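Local structure of protein F2 like fibronectin-binding protein (Streptococcus pneumoniae, 5A0N) at residues G23-L28 with Q32-N37; N37-I42 with Y138-I143; G60-S65 with K70-Y75. The protein probably attaches the pneumococcal surface covalently to host molecules, acting as an adhesin through an internal thioester in its N-terminal domain. One frame throughout, in Å; residues are numbered along the deposited sequence. Where two conformers were deposited one is given.

Interaction 1. Residues G23-L28 with Q32-N37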
loop_
_atom_site.group_PDB
_atom_site.type_symbol
_atom_site.label_atom_id
_atom_site.label_comp_id
_atom_site.label_asym_id
_atom_site.label_seq_id
_atom_site.Cartn_x
_atom_site.Cartn_y
_atom_site.Cartn_z
ATOM N N GLY A 23 -5.134 0.219 -8.908
ATOM C CA GLY A 23 -3.730 0.196 -9.218
ATOM C C GLY A 23 -2.920 1.279 -8.582
ATOM O O GLY A 23 -3.447 2.126 -7.851
ATOM N N GLN A 24 -1.626 1.258 -8.876
ATOM C CA GLN A 24 -0.697 2.274 -8.385
ATOM C C GLN A 24 -0.701 3.418 -9.416
ATOM O O GLN A 24 -1.561 4.308 -9.318
ATOM C CB GLN A 24 0.676 1.685 -8.078
ATOM C CG GLN A 24 1.538 2.707 -7.359
ATOM C CD GLN A 24 2.970 2.312 -7.128
ATOM O OE1 GLN A 24 3.485 1.381 -7.737
ATOM N NE2 GLN A 24 3.614 3.026 -6.191
ATOM N N ILE A 25 0.186 3.414 -10.411
ATOM C CA ILE A 25 0.069 4.395 -11.492
ATOM C C ILE A 25 -0.569 3.658 -12.667
ATOM O O ILE A 25 0.044 2.765 -13.264
ATOM C CB ILE A 25 1.395 5.033 -11.917
ATOM C CG1 ILE A 25 2.047 5.723 -10.738
ATOM C CG2 ILE A 25 1.170 6.042 -13.053
ATOM C CD1 ILE A 25 3.389 6.372 -11.041
ATOM N N GLU A 26 -1.859 3.944 -12.905
ATOM C CA GLU A 26 -2.611 3.238 -13.954
ATOM C C GLU A 26 -3.631 4.196 -14.539
ATOM O O GLU A 26 -4.129 5.106 -13.888
ATOM C CB GLU A 26 -3.354 2.013 -13.445
ATOM C CG GLU A 26 -2.511 0.910 -12.818
ATOM C CD GLU A 26 -1.642 0.143 -13.765
ATOM O OE1 GLU A 26 -1.801 0.266 -14.998
ATOM O OE2 GLU A 26 -0.810 -0.643 -13.284
ATOM N N LYS A 27 -3.992 3.931 -15.781
ATOM C CA LYS A 27 -5.152 4.563 -16.398
ATOM C C LYS A 27 -6.431 3.955 -15.854
ATOM O O LYS A 27 -6.534 2.726 -15.714
ATOM C CB LYS A 27 -5.097 4.343 -17.899
ATOM C CG LYS A 27 -3.904 4.931 -18.604
ATOM C CD LYS A 27 -3.945 4.643 -20.091
ATOM C CE LYS A 27 -2.770 5.202 -20.847
ATOM N NZ LYS A 27 -2.897 4.871 -22.299
ATOM N N LEU A 28 -7.415 4.796 -15.551
ATOM C CA LEU A 28 -8.783 4.305 -15.372
ATOM C C LEU A 28 -9.446 4.053 -16.719
ATOM O O LEU A 28 -10.259 3.142 -16.838
ATOM C CB LEU A 28 -9.649 5.215 -14.505
ATOM C CG LEU A 28 -9.595 4.917 -13.003
ATOM C CD1 LEU A 28 -8.185 5.116 -12.467
ATOM C CD2 LEU A 28 -10.604 5.786 -12.251
ATOM N N GLN A 32 -6.848 8.031 -21.652
ATOM C CA GLN A 32 -6.447 9.108 -20.755
ATOM C C GLN A 32 -5.029 8.921 -20.257
ATOM O O GLN A 32 -4.487 7.815 -20.275
ATOM C CB GLN A 32 -7.378 9.199 -19.544
ATOM C CG GLN A 32 -8.767 9.688 -19.901
ATOM C CD GLN A 32 -9.545 10.107 -18.684
ATOM O OE1 GLN A 32 -9.005 10.732 -17.755
ATOM N NE2 GLN A 32 -10.811 9.732 -18.659
ATOM N N PHE A 33 -4.455 9.988 -19.732
ATOM C CA PHE A 33 -3.217 9.884 -18.985
ATOM C C PHE A 33 -3.417 9.053 -17.719
ATOM O O PHE A 33 -4.430 9.184 -17.026
ATOM C CB PHE A 33 -2.687 11.256 -18.593
ATOM C CG PHE A 33 -2.196 12.055 -19.764
ATOM C CD1 PHE A 33 -1.100 11.647 -20.475
ATOM C CD2 PHE A 33 -2.852 13.183 -20.161
ATOM C CE1 PHE A 33 -0.663 12.356 -21.577
ATOM C CE2 PHE A 33 -2.416 13.907 -21.241
ATOM C CZ PHE A 33 -1.303 13.491 -21.946
ATOM N N ALA A 34 -2.418 8.226 -17.398
ATOM C CA ALA A 34 -2.438 7.492 -16.154
ATOM C C ALA A 34 -2.445 8.428 -14.958
ATOM O O ALA A 34 -1.881 9.511 -14.991
ATOM C CB ALA A 34 -1.233 6.561 -16.091
ATOM N N THR A 35 -3.050 7.945 -13.874
ATOM C CA THR A 35 -3.113 8.653 -12.618
ATOM C C THR A 35 -2.559 7.759 -11.501
ATOM O O THR A 35 -2.510 6.530 -11.636
ATOM C CB THR A 35 -4.550 9.098 -12.296
ATOM O OG1 THR A 35 -5.463 8.028 -12.524
ATOM C CG2 THR A 35 -4.956 10.288 -13.151
ATOM N N TYR A 36 -2.163 8.387 -10.407
ATOM C CA TYR A 36 -1.733 7.670 -9.200
ATOM C C TYR A 36 -2.981 7.388 -8.377
ATOM O O TYR A 36 -3.637 8.319 -7.904
ATOM C CB TYR A 36 -0.706 8.497 -8.412
ATOM C CG TYR A 36 0.002 7.634 -7.376
ATOM C CD1 TYR A 36 -0.615 7.279 -6.199
ATOM C CD2 TYR A 36 1.254 7.144 -7.616
ATOM C CE1 TYR A 36 -0.006 6.425 -5.282
ATOM C CE2 TYR A 36 1.865 6.290 -6.720
ATOM C CZ TYR A 36 1.240 5.914 -5.566
ATOM O OH TYR A 36 1.875 5.050 -4.692
ATOM N N ASN A 37 -3.316 6.101 -8.200
ATOM C CA ASN A 37 -4.634 5.698 -7.716
ATOM C C ASN A 37 -4.646 5.070 -6.326
ATOM O O ASN A 37 -5.665 4.565 -5.891
ATOM C CB ASN A 37 -5.340 4.774 -8.706
ATOM C CG ASN A 37 -5.317 5.351 -10.103
ATOM O OD1 ASN A 37 -5.496 6.567 -10.284
ATOM N ND2 ASN A 37 -5.088 4.511 -11.077
HETATM O O HOH W 1 -6.104 7.676 -15.304
#

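Interaction 2. Residues N37-I42 with Y138-I143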
loop_
_atom_site.group_PDB
_atom_site.type_symbol
_atom_site.label_atom_id
_atom_site.label_comp_id
_atom_site.label_asym_id
_atom_site.label_seq_id
_atom_site.Cartn_x
_atom_site.Cartn_y
_atom_site.Cartn_z
ATOM N N ASN A 37 -3.316 6.101 -8.200
ATOM C CA ASN A 37 -4.634 5.698 -7.716
ATOM C C ASN A 37 -4.646 5.070 -6.326
ATOM O O ASN A 37 -5.665 4.565 -5.891
ATOM C CB ASN A 37 -5.340 4.774 -8.706
ATOM C CG ASN A 37 -5.317 5.351 -10.103
ATOM O OD1 ASN A 37 -5.496 6.567 -10.284
ATOM N ND2 ASN A 37 -5.088 4.511 -11.077
ATOM N N ASN A 38 -3.492 5.080 -5.627
ATOM C CA ASN A 38 -3.393 4.679 -4.225
ATOM C C ASN A 38 -3.758 3.232 -3.962
ATOM O O ASN A 38 -4.018 2.859 -2.825
ATOM C CB ASN A 38 -4.186 5.602 -3.335
ATOM C CG ASN A 38 -3.557 6.965 -3.171
ATOM O OD1 ASN A 38 -2.468 7.265 -3.642
ATOM N ND2 ASN A 38 -4.241 7.818 -2.433
ATOM N N LEU A 39 -3.790 2.414 -5.013
ATOM C CA LEU A 39 -4.229 1.023 -4.899
ATOM C C LEU A 39 -5.588 0.892 -4.243
ATOM O O LEU A 39 -5.891 -0.096 -3.597
ATOM C CB LEU A 39 -3.153 0.127 -4.275
ATOM C CG LEU A 39 -1.941 -0.116 -5.169
ATOM C CD1 LEU A 39 -0.671 -0.422 -4.348
ATOM C CD2 LEU A 39 -2.213 -1.222 -6.203
ATOM N N THR A 40 -6.443 1.894 -4.472
ATOM C CA THR A 40 -7.820 1.797 -3.993
ATOM C C THR A 40 -8.418 0.458 -4.366
ATOM O O THR A 40 -8.272 0.003 -5.510
ATOM C CB THR A 40 -8.669 2.927 -4.598
ATOM O OG1 THR A 40 -8.106 4.185 -4.197
ATOM C CG2 THR A 40 -10.121 2.861 -4.220
ATOM N N VAL A 41 -9.147 -0.155 -3.431
ATOM C CA VAL A 41 -9.769 -1.451 -3.651
ATOM C C VAL A 41 -11.275 -1.221 -3.711
ATOM O O VAL A 41 -11.836 -0.460 -2.898
ATOM C CB VAL A 41 -9.387 -2.463 -2.553
ATOM C CG1 VAL A 41 -9.970 -3.810 -2.881
ATOM C CG2 VAL A 41 -7.861 -2.541 -2.411
ATOM N N ILE A 42 -11.907 -1.871 -4.692
ATOM C CA ILE A 42 -13.334 -1.743 -4.972
ATOM C C ILE A 42 -14.002 -3.120 -5.000
ATOM O O ILE A 42 -13.383 -4.118 -5.330
ATOM C CB ILE A 42 -13.577 -0.955 -6.274
ATOM C CG1 ILE A 42 -13.008 -1.703 -7.498
ATOM C CG2 ILE A 42 -13.041 0.464 -6.191
ATOM C CD1 ILE A 42 -13.480 -1.109 -8.828
ATOM N N TYR A 138 1.288 11.615 -3.286
ATOM C CA TYR A 138 2.757 11.633 -3.247
ATOM C C TYR A 138 3.298 10.990 -1.944
ATOM O O TYR A 138 4.340 10.351 -1.959
ATOM C CB TYR A 138 3.322 13.050 -3.451
ATOM C CG TYR A 138 3.294 13.515 -4.903
ATOM C CD1 TYR A 138 2.113 13.867 -5.531
ATOM C CD2 TYR A 138 4.447 13.578 -5.652
ATOM C CE1 TYR A 138 2.104 14.280 -6.834
ATOM C CE2 TYR A 138 4.419 14.000 -6.968
ATOM C CZ TYR A 138 3.251 14.345 -7.541
ATOM O OH TYR A 138 3.239 14.764 -8.850
ATOM N N PHE A 139 2.570 11.135 -0.841
ATOM C CA PHE A 139 2.973 10.459 0.406
ATOM C C PHE A 139 2.689 8.961 0.319
ATOM O O PHE A 139 3.446 8.156 0.843
ATOM C CB PHE A 139 2.284 11.078 1.621
ATOM C CG PHE A 139 2.823 10.624 2.963
ATOM C CD1 PHE A 139 4.189 10.612 3.237
ATOM C CD2 PHE A 139 1.953 10.264 3.988
ATOM C CE1 PHE A 139 4.658 10.252 4.488
ATOM C CE2 PHE A 139 2.442 9.909 5.235
ATOM C CZ PHE A 139 3.781 9.911 5.472
ATOM N N HIS A 140 1.569 8.579 -0.322
ATOM C CA HIS A 140 1.316 7.149 -0.541
ATOM C C HIS A 140 2.528 6.524 -1.234
ATOM O O HIS A 140 3.003 5.457 -0.843
ATOM C CB HIS A 140 0.051 6.940 -1.384
ATOM C CG HIS A 140 -0.292 5.500 -1.558
ATOM N ND1 HIS A 140 0.328 4.688 -2.475
ATOM C CD2 HIS A 140 -1.197 4.725 -0.906
ATOM C CE1 HIS A 140 -0.175 3.472 -2.377
ATOM N NE2 HIS A 140 -1.094 3.463 -1.432
ATOM N N GLN A 141 3.029 7.192 -2.273
ATOM C CA GLN A 141 4.087 6.609 -3.075
ATOM C C GLN A 141 5.368 6.407 -2.246
ATOM O O GLN A 141 6.008 5.369 -2.374
ATOM C CB GLN A 141 4.357 7.477 -4.296
ATOM C CG GLN A 141 5.367 6.878 -5.245
ATOM C CD GLN A 141 5.574 7.690 -6.490
ATOM O OE1 GLN A 141 5.595 8.916 -6.436
ATOM N NE2 GLN A 141 5.635 7.007 -7.641
ATOM N N VAL A 142 5.778 7.385 -1.425
ATOM C CA VAL A 142 7.002 7.155 -0.622
ATOM C C VAL A 142 6.800 6.108 0.455
ATOM O O VAL A 142 7.701 5.305 0.708
ATOM C CB VAL A 142 7.641 8.429 -0.032
ATOM C CG1 VAL A 142 8.256 9.241 -1.150
ATOM C CG2 VAL A 142 6.657 9.243 0.809
ATOM N N ILE A 143 5.633 6.080 1.077
ATOM C CA ILE A 143 5.326 5.003 2.016
ATOM C C ILE A 143 5.413 3.645 1.303
ATOM O O ILE A 143 5.981 2.681 1.844
ATOM C CB ILE A 143 3.950 5.211 2.680
ATOM C CG1 ILE A 143 3.985 6.415 3.622
ATOM C CG2 ILE A 143 3.495 3.942 3.372
ATOM C CD1 ILE A 143 4.692 6.180 4.955
#

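Interaction 3. Residues G60-S65 with K70-Y75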
loop_
_atom_site.group_PDB
_atom_site.type_symbol
_atom_site.label_atom_id
_atom_site.label_comp_id
_atom_site.label_asym_id
_atom_site.label_seq_id
_atom_site.Cartn_x
_atom_site.Cartn_y
_atom_site.Cartn_z
ATOM N N GLY A 60 7.884 -7.572 -7.116
ATOM C CA GLY A 60 8.308 -8.387 -8.239
ATOM C C GLY A 60 7.224 -9.218 -8.877
ATOM O O GLY A 60 7.497 -9.999 -9.777
ATOM N N LYS A 61 5.983 -9.018 -8.431
ATOM C CA LYS A 61 4.825 -9.722 -8.973
ATOM C C LYS A 61 4.015 -8.785 -9.842
ATOM O O LYS A 61 4.327 -7.603 -9.986
ATOM C CB LYS A 61 4.029 -10.369 -7.834
ATOM C CG LYS A 61 4.830 -11.484 -7.146
ATOM C CD LYS A 61 3.951 -12.367 -6.292
ATOM C CE LYS A 61 4.271 -13.831 -6.421
ATOM N NZ LYS A 61 3.203 -14.520 -5.680
ATOM N N ARG A 62 2.952 -9.319 -10.442
ATOM C CA ARG A 62 2.104 -8.470 -11.286
ATOM C C ARG A 62 1.315 -7.507 -10.416
ATOM O O ARG A 62 0.948 -7.821 -9.276
ATOM C CB ARG A 62 1.144 -9.330 -12.128
ATOM C CG ARG A 62 1.830 -10.269 -13.091
ATOM C CD ARG A 62 0.866 -11.168 -13.831
ATOM N NE ARG A 62 -0.025 -10.412 -14.698
ATOM C CZ ARG A 62 -1.126 -10.897 -15.245
ATOM N NH1 ARG A 62 -1.428 -12.188 -15.060
ATOM N NH2 ARG A 62 -1.918 -10.083 -15.944
ATOM N N PHE A 63 1.082 -6.309 -10.933
ATOM C CA PHE A 63 0.315 -5.282 -10.218
ATOM C C PHE A 63 -1.093 -5.234 -10.781
ATOM O O PHE A 63 -1.291 -5.381 -11.995
ATOM C CB PHE A 63 0.956 -3.903 -10.384
ATOM C CG PHE A 63 2.197 -3.647 -9.561
ATOM C CD1 PHE A 63 3.036 -4.664 -9.086
ATOM C CD2 PHE A 63 2.552 -2.347 -9.278
ATOM C CE1 PHE A 63 4.170 -4.349 -8.385
ATOM C CE2 PHE A 63 3.675 -2.038 -8.589
ATOM C CZ PHE A 63 4.498 -3.044 -8.163
ATOM N N PRO A 64 -2.067 -4.982 -9.917
ATOM C CA PRO A 64 -3.468 -4.963 -10.369
ATOM C C PRO A 64 -3.863 -3.656 -11.024
ATOM O O PRO A 64 -3.258 -2.609 -10.795
ATOM C CB PRO A 64 -4.245 -5.185 -9.070
ATOM C CG PRO A 64 -3.375 -4.470 -8.061
ATOM C CD PRO A 64 -1.963 -4.791 -8.465
ATOM N N SER A 65 -4.923 -3.732 -11.831
ATOM C CA SER A 65 -5.433 -2.530 -12.482
ATOM C C SER A 65 -6.888 -2.765 -12.883
ATOM O O SER A 65 -7.423 -3.857 -12.747
ATOM C CB SER A 65 -4.586 -2.197 -13.721
ATOM O OG SER A 65 -4.625 -3.251 -14.687
ATOM N N LYS A 70 -11.895 -3.218 -16.839
ATOM C CA LYS A 70 -11.510 -4.621 -17.063
ATOM C C LYS A 70 -10.522 -4.956 -15.941
ATOM O O LYS A 70 -9.415 -4.437 -15.891
ATOM C CB LYS A 70 -10.836 -4.808 -18.433
ATOM C CG LYS A 70 -11.616 -4.334 -19.651
ATOM C CD LYS A 70 -12.954 -5.019 -19.812
ATOM C CE LYS A 70 -13.821 -4.443 -20.961
ATOM N NZ LYS A 70 -14.638 -3.236 -20.512
ATOM N N PRO A 71 -10.906 -5.838 -15.025
ATOM C CA PRO A 71 -9.988 -6.104 -13.905
ATOM C C PRO A 71 -8.799 -6.940 -14.349
ATOM O O PRO A 71 -8.934 -7.883 -15.100
ATOM C CB PRO A 71 -10.856 -6.897 -12.925
ATOM C CG PRO A 71 -11.888 -7.565 -13.795
ATOM C CD PRO A 71 -12.163 -6.589 -14.908
ATOM N N LYS A 72 -7.630 -6.576 -13.829
ATOM C CA LYS A 72 -6.442 -7.449 -13.848
ATOM C C LYS A 72 -6.045 -7.524 -12.393
ATOM O O LYS A 72 -5.669 -6.525 -11.792
ATOM C CB LYS A 72 -5.316 -6.875 -14.725
ATOM C CG LYS A 72 -5.630 -6.922 -16.238
ATOM C CD LYS A 72 -5.539 -8.356 -16.768
ATOM C CE LYS A 72 -5.741 -8.479 -18.270
ATOM N NZ LYS A 72 -6.002 -9.909 -18.651
ATOM N N GLY A 73 -6.127 -8.728 -11.833
ATOM C CA GLY A 73 -5.865 -8.944 -10.406
ATOM C C GLY A 73 -7.132 -8.885 -9.619
ATOM O O GLY A 73 -7.691 -7.802 -9.415
ATOM N N ILE A 74 -7.573 -10.049 -9.152
ATOM C CA ILE A 74 -8.823 -10.177 -8.441
ATOM C C ILE A 74 -8.489 -10.772 -7.080
ATOM O O ILE A 74 -7.672 -11.697 -6.983
ATOM C CB ILE A 74 -9.808 -11.058 -9.236
ATOM C CG1 ILE A 74 -10.067 -10.448 -10.623
ATOM C CG2 ILE A 74 -11.117 -11.202 -8.470
ATOM C CD1 ILE A 74 -10.937 -11.285 -11.522
ATOM N N TYR A 75 -9.097 -10.208 -6.045
ATOM C CA TYR A 75 -8.715 -10.467 -4.660
ATOM C C TYR A 75 -9.866 -10.919 -3.802
ATOM O O TYR A 75 -11.015 -10.572 -4.034
ATOM C CB TYR A 75 -8.123 -9.188 -4.044
ATOM C CG TYR A 75 -6.862 -8.719 -4.680
ATOM C CD1 TYR A 75 -6.867 -7.922 -5.811
ATOM C CD2 TYR A 75 -5.627 -9.108 -4.196
ATOM C CE1 TYR A 75 -5.687 -7.548 -6.420
ATOM C CE2 TYR A 75 -4.445 -8.714 -4.786
ATOM C CZ TYR A 75 -4.481 -7.942 -5.929
ATOM O OH TYR A 75 -3.343 -7.539 -6.557
HETATM O O HOH W 2 -8.076 -5.242 -10.191
HETATM O O HOH W 3 -6.922 -3.357 -16.316
#

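Interaction 1. Residues G23-L28 with Q32-N37
Q24 crosses Y36 obliquely at one end of this small beta hairpin. The NE2 of Q24 gives a nearly straight hydrogen bond to OH of Y36 at 3.1 Å. The bond lies in the amide plane of Q24, while the amide and ring planes stand 73° apart. The Q24 chain is fully extended (CG anti to the backbone N, chi1 -171°; chi2 -174°), which carries its amide out to the hydroxyl. The backbone O of Q24 sits over one face of the same ring, near the rim. The side chains of I25 and Y36 cross at about a right angle, with I25 CG1 3.5 Å from Y36 CD2. The other branch of I25, CG2, packs on CB of A34, on the face of the hairpin shared by I25 and Y36.

N37 ties the two segments together by backbone and side chain. Its backbone N binds O of Q24 at 2.7 Å, and its ND2 reaches O of E26 at 3.0 Å. ND2 is also bonded to O of L22. E26 O also accepts from N of T35, and the two donors come from opposite faces of its carbonyl plane. The pair E26 and T35 is completed by E26 N to T35 O. The amide of N37 is held on its other side by OG1 of T35, which donates to a lone pair of N37 OD1 at 2.7 Å. L28 CD1 lies 3.4 Å from N37 ND2. A water joins T35 OG1, F33 O and L28 N toward the turn of the hairpin.

The two strands, 25-26 and 35-36, form an antiparallel hairpin at the surface. At its inner end Q24 and Y36 touch helix 132-152, where Y36 OH is hydrogen-bonded to ND1 of H140. On the face of E26, S65 of a neighbouring loop packs against its side chain.

Interaction 2. Residues N37-I42 with Y138-I143
N38 packs over the face of the H140 ring in a small CH-pi contact, buried near the middle of the chain. It joins the turn between strands 35-36 and 41-43 to helix 132-152, part of the helical insertion of this adhesin family. The CA of N38 lies 3.8 Å from the ring centroid, only 10° off the ring normal. The amide of N38 lies nearly parallel to the ring, 17° apart, but is displaced past its rim, with N38 OD1 3.4 Å from CB of H140. CG of H140 stands anti to the backbone N (chi1 -176°), and this sends the ring out from the helix toward the turn. L39 adds a light touch at the ring edge, with L39 CD1 4.4 Å from H140 CE1. N38 O is 3.3 Å from H140 NE2, but the angle is too poor for a hydrogen bond.

The two ring nitrogens have partners elsewhere: NE2 with O of A54 and ND1 with OH of Y36. F55 stacks on the ring. With both nitrogens engaged, ring rotation is probably restricted. No hydrogen bond crosses the contact, which rests on van der Waals and CH-pi contact; N38 OD1 is buried without a polar partner in the model.

Interaction 3. Residues G60-S65 with K70-Y75
S65 and K72 pair through two backbone hydrogen bonds, the firm centre of this contact. S65 N donates to K72 O, and K72 N returns the bond to S65 O, each at 2.9 Å. The return bond is almost straight, at 175°. Next to the pair, P64 CA rests 3.1 Å from K72 O in a CA-H...O contact.

P64 also meets Y75, and the two side chains cross at about a right angle. The proline comes in at the edge of the aromatic ring, near its plane, with P64 CB 3.8 Å from Y75 CE1. P64 CG lies 3.4 Å from OH of Y75. That hydroxyl is hydrogen-bonded to O of Q209, and the proline carbons pack against it. G73, without a side chain, lets P64 come close: P64 CB is 4.3 Å from G73 CA.

The S65-K72 pair is a single antiparallel bridge within the long loop between strands 55-56 and 75-78. It draws the two ends of an excursion together just before the chain enters the edge strand of the four-stranded sheet. P64 reaches further, touching S21 of strand 19-21.

The outer side is looser. OG of S65 stands 3.7 Å from CB of K72, and a water links OG to O of K70. The K72 chain bends at chi2 (-73°) and crosses R62 obliquely, K72 CD lying 4.1 Å from R62 NH2. K72 NZ and R62 NH2, probably both positively charged, stay 4.9 Å apart.

Interaction 2 is core, interaction 1 lies at the surface and interaction 3 is partly buried. Interactions 1 and 2 share N37 and follow each other along the chain. They also meet through Y36 and H140, and through the backbone of G23 and L39. Helix 132-152 forms one side of interaction 2 and borders interaction 1. Interaction 3 is nested within the loop closed by interaction 2, and reaches it where P64 packs on L39. It touches interaction 1 by F63 against Q24 and S65 against E26. The chemistry follows position. Both outer contacts have antiparallel backbone hydrogen bonds with waters at their margins, and interaction 1 adds side-chain bonds, whereas 37-42 with 138-143 has no hydrogen bond across it.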